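Acyl-coenzyme A oxidase 3 (Yarrowia lipolytica, PDB 5YS9) oxidises acyl-CoA thioesters to (2E)-enoyl-CoA with FAD and molecular oxygen, releasing hydrogen peroxide in the peroxisomal beta-oxidation of fatty acids. Local coordinates at residues A[409-414]-A[559-564]. Residues are numbered along the deposited sequence; the frame is centred on the assembly and turned at random.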
ATOM      1  N   ALA A 409     -19.239  -4.462 -11.095  1.00 41.37           N
ATOM      2  CA  ALA A 409     -18.410  -5.131 -10.130  1.00 45.76           C
ATOM      3  C   ALA A 409     -16.952  -4.935 -10.457  1.00 45.25           C
ATOM      4  O   ALA A 409     -16.177  -4.615  -9.586  1.00 45.24           O
ATOM      5  CB  ALA A 409     -18.745  -6.604 -10.081  1.00 44.46           C
ATOM      6  N   GLY A 410     -16.583  -5.069 -11.720  1.00 41.93           N
ATOM      7  CA  GLY A 410     -15.183  -4.907 -12.096  1.00 42.07           C
ATOM      8  C   GLY A 410     -14.661  -3.495 -11.927  1.00 42.53           C
ATOM      9  O   GLY A 410     -13.565  -3.281 -11.419  1.00 43.81           O
ATOM     10  N   LEU A 411     -15.464  -2.533 -12.350  1.00 40.21           N
ATOM     11  CA  LEU A 411     -15.116  -1.136 -12.205  1.00 39.64           C
ATOM     12  C   LEU A 411     -14.905  -0.730 -10.735  1.00 38.47           C
ATOM     13  O   LEU A 411     -13.927  -0.065 -10.425  1.00 37.87           O
ATOM     14  CB  LEU A 411     -16.200  -0.270 -12.813  1.00 39.47           C
ATOM     15  CG  LEU A 411     -16.044   0.365 -14.207  1.00 42.72           C
ATOM     16  CD1 LEU A 411     -14.936  -0.119 -15.070  1.00 40.04           C
ATOM     17  CD2 LEU A 411     -17.356   0.234 -14.974  1.00 45.38           C
ATOM     18  N   LYS A 412     -15.825  -1.113  -9.858  1.00 33.96           N
ATOM     19  CA  LYS A 412     -15.634  -0.926  -8.422  1.00 34.88           C
ATOM     20  C   LYS A 412     -14.302  -1.542  -7.959  1.00 34.11           C
ATOM     21  O   LYS A 412     -13.519  -0.861  -7.311  1.00 31.17           O
ATOM     22  CB  LYS A 412     -16.791  -1.512  -7.592  1.00 33.09           C
ATOM     23  CG  LYS A 412     -16.663  -1.195  -6.112  1.00 31.46           C
ATOM     24  CD  LYS A 412     -15.909  -2.259  -5.328  1.00 30.04           C
ATOM     25  CE  LYS A 412     -15.867  -1.900  -3.864  1.00 27.73           C
ATOM     26  NZ  LYS A 412     -15.174  -2.948  -3.075  1.00 29.41           N
ATOM     27  N   ALA A 413     -14.059  -2.812  -8.310  1.00 33.33           N
ATOM     28  CA  ALA A 413     -12.862  -3.518  -7.849  1.00 33.22           C
ATOM     29  C   ALA A 413     -11.608  -2.786  -8.245  1.00 32.72           C
ATOM     30  O   ALA A 413     -10.830  -2.399  -7.377  1.00 30.99           O
ATOM     31  CB  ALA A 413     -12.801  -4.942  -8.351  1.00 31.89           C
ATOM     32  N   PHE A 414     -11.470  -2.545  -9.547  1.00 32.17           N
ATOM     33  CA  PHE A 414     -10.237  -1.982 -10.101  1.00 32.49           C
ATOM     34  C   PHE A 414      -9.989  -0.499  -9.838  1.00 31.36           C
ATOM     35  O   PHE A 414      -8.832  -0.096  -9.680  1.00 30.70           O
ATOM     36  CB  PHE A 414     -10.097  -2.346 -11.597  1.00 32.48           C
ATOM     37  CG  PHE A 414      -9.737  -3.797 -11.795  1.00 33.23           C
ATOM     38  CD1 PHE A 414      -8.446  -4.231 -11.531  1.00 30.55           C
ATOM     39  CD2 PHE A 414     -10.707  -4.746 -12.153  1.00 33.21           C
ATOM     40  CE1 PHE A 414      -8.103  -5.572 -11.672  1.00 32.60           C
ATOM     41  CE2 PHE A 414     -10.382  -6.094 -12.294  1.00 33.25           C
ATOM     42  CZ  PHE A 414      -9.078  -6.515 -12.041  1.00 34.00           C
ATOM     43  N   ARG A 559     -10.532  -3.183 -18.003  1.00 36.45           N
ATOM     44  CA  ARG A 559      -9.584  -2.273 -18.584  1.00 37.17           C
ATOM     45  C   ARG A 559     -10.063  -1.658 -19.904  1.00 40.29           C
ATOM     46  O   ARG A 559      -9.900  -0.437 -20.174  1.00 35.93           O
ATOM     47  CB  ARG A 559      -8.245  -2.990 -18.803  1.00 36.31           C
ATOM     48  CG  ARG A 559      -7.085  -2.042 -18.928  1.00 37.15           C
ATOM     49  CD  ARG A 559      -7.270  -0.862 -17.968  1.00 37.61           C
ATOM     50  NE  ARG A 559      -6.011  -0.271 -17.633  1.00 40.82           N
ATOM     51  CZ  ARG A 559      -5.255  -0.602 -16.607  1.00 38.36           C
ATOM     52  NH1 ARG A 559      -5.596  -1.538 -15.784  1.00 39.36           N
ATOM     53  NH2 ARG A 559      -4.116   0.015 -16.432  1.00 47.02           N
ATOM     54  N   LYS A 560     -10.643  -2.532 -20.706  1.00 40.55           N
ATOM     55  CA  LYS A 560     -11.234  -2.186 -21.962  1.00 40.41           C
ATOM     56  C   LYS A 560     -12.402  -1.249 -21.735  1.00 37.41           C
ATOM     57  O   LYS A 560     -12.549  -0.282 -22.447  1.00 38.59           O
ATOM     58  CB  LYS A 560     -11.650  -3.462 -22.693  1.00 45.79           C
ATOM     59  CG  LYS A 560     -12.566  -3.254 -23.877  1.00 50.51           C
ATOM     60  CD  LYS A 560     -13.974  -3.713 -23.570  1.00 54.08           C
ATOM     61  CE  LYS A 560     -14.954  -2.570 -23.678  1.00 54.85           C
ATOM     62  NZ  LYS A 560     -16.087  -2.741 -22.738  1.00 64.59           N
ATOM     63  N   HIS A 561     -13.212  -1.508 -20.719  1.00 35.87           N
ATOM     64  CA  HIS A 561     -14.293  -0.558 -20.395  1.00 41.27           C
ATOM     65  C   HIS A 561     -13.827   0.883 -20.010  1.00 38.74           C
ATOM     66  O   HIS A 561     -14.431   1.867 -20.441  1.00 40.71           O
ATOM     67  CB  HIS A 561     -15.304  -1.148 -19.372  1.00 47.46           C
ATOM     68  CG  HIS A 561     -16.647  -0.492 -19.447  1.00 60.97           C
ATOM     69  ND1 HIS A 561     -17.428  -0.529 -20.587  1.00 73.20           N
ATOM     70  CD2 HIS A 561     -17.313   0.285 -18.559  1.00 66.14           C
ATOM     71  CE1 HIS A 561     -18.528   0.178 -20.385  1.00 81.60           C
ATOM     72  NE2 HIS A 561     -18.484   0.679 -19.162  1.00 78.49           N
ATOM     73  N   LEU A 562     -12.762   1.003 -19.212  1.00 40.24           N
ATOM     74  CA  LEU A 562     -12.118   2.316 -18.899  1.00 40.44           C
ATOM     75  C   LEU A 562     -11.661   3.064 -20.145  1.00 37.95           C
ATOM     76  O   LEU A 562     -11.869   4.245 -20.258  1.00 37.97           O
ATOM     77  CB  LEU A 562     -10.890   2.124 -17.965  1.00 40.31           C
ATOM     78  CG  LEU A 562     -11.209   1.770 -16.501  1.00 38.68           C
ATOM     79  CD1 LEU A 562     -10.096   0.995 -15.828  1.00 37.79           C
ATOM     80  CD2 LEU A 562     -11.525   3.040 -15.736  1.00 40.97           C
ATOM     81  N   VAL A 563     -11.018   2.346 -21.061  1.00 38.68           N
ATOM     82  CA  VAL A 563     -10.567   2.877 -22.351  1.00 37.11           C
ATOM     83  C   VAL A 563     -11.773   3.389 -23.162  1.00 39.64           C
ATOM     84  O   VAL A 563     -11.807   4.509 -23.651  1.00 42.46           O
ATOM     85  CB  VAL A 563      -9.834   1.751 -23.136  1.00 37.42           C
ATOM     86  CG1 VAL A 563      -9.578   2.138 -24.595  1.00 37.32           C
ATOM     87  CG2 VAL A 563      -8.539   1.348 -22.428  1.00 36.09           C
ATOM     88  N   THR A 564     -12.774   2.541 -23.298  1.00 43.03           N
ATOM     89  CA  THR A 564     -13.961   2.875 -24.060  1.00 44.48           C
ATOM     90  C   THR A 564     -14.673   4.082 -23.487  1.00 44.08           C
ATOM     91  O   THR A 564     -14.952   5.042 -24.209  1.00 44.24           O
ATOM     92  CB  THR A 564     -14.842   1.629 -24.178  1.00 46.42           C
ATOM     93  OG1 THR A 564     -14.237   0.833 -25.185  1.00 43.87           O
ATOM     94  CG2 THR A 564     -16.230   1.933 -24.589  1.00 52.01           C
TER
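Leu-411 reaches from helix 391-428 with its two methyls to His-561 and Leu-562 on helix 547-573, a buried helix-helix contact joining the C-alpha1 domain of the acyl-CoA oxidase fold to its C-terminal helical domain. The backbones stay well apart, 8.1 Å at the closest CA pair, Leu-411 to Leu-562, and side chains alone bridge the gap; together they bury 145 Å².

Apolar packing carries the contact. The fork of Leu-411 divides its work: CD1 faces the branch of Leu-562, 4.4 Å from CG, a loose approach, whereas CD2 turns to the histidine. Around them, Leu-411 also touches Ser-372 and Leu-562 touches Phe-361 and Ala-368, all on helix 349-385, so a third helix lines the same seam. Phe-414, one turn after Leu-411, rests on Phe-551, Lys-555 and Thr-558 and extends the packing along helix 547-573.

Within 559-564 the His-561 ring takes a weak hydrogen bond: Lys-560 NZ, at the ring edge and in its plane, donates to His-561 ND1 over 3.4 Å.

The ring is brought to the leucine by its first torsion, which sets CG opposite the backbone N (chi1 -157°). The two side chains cross at about a right angle, and Leu-411 CD2 meets the ring edge near its plane, 3.6 Å from His-561 CD2.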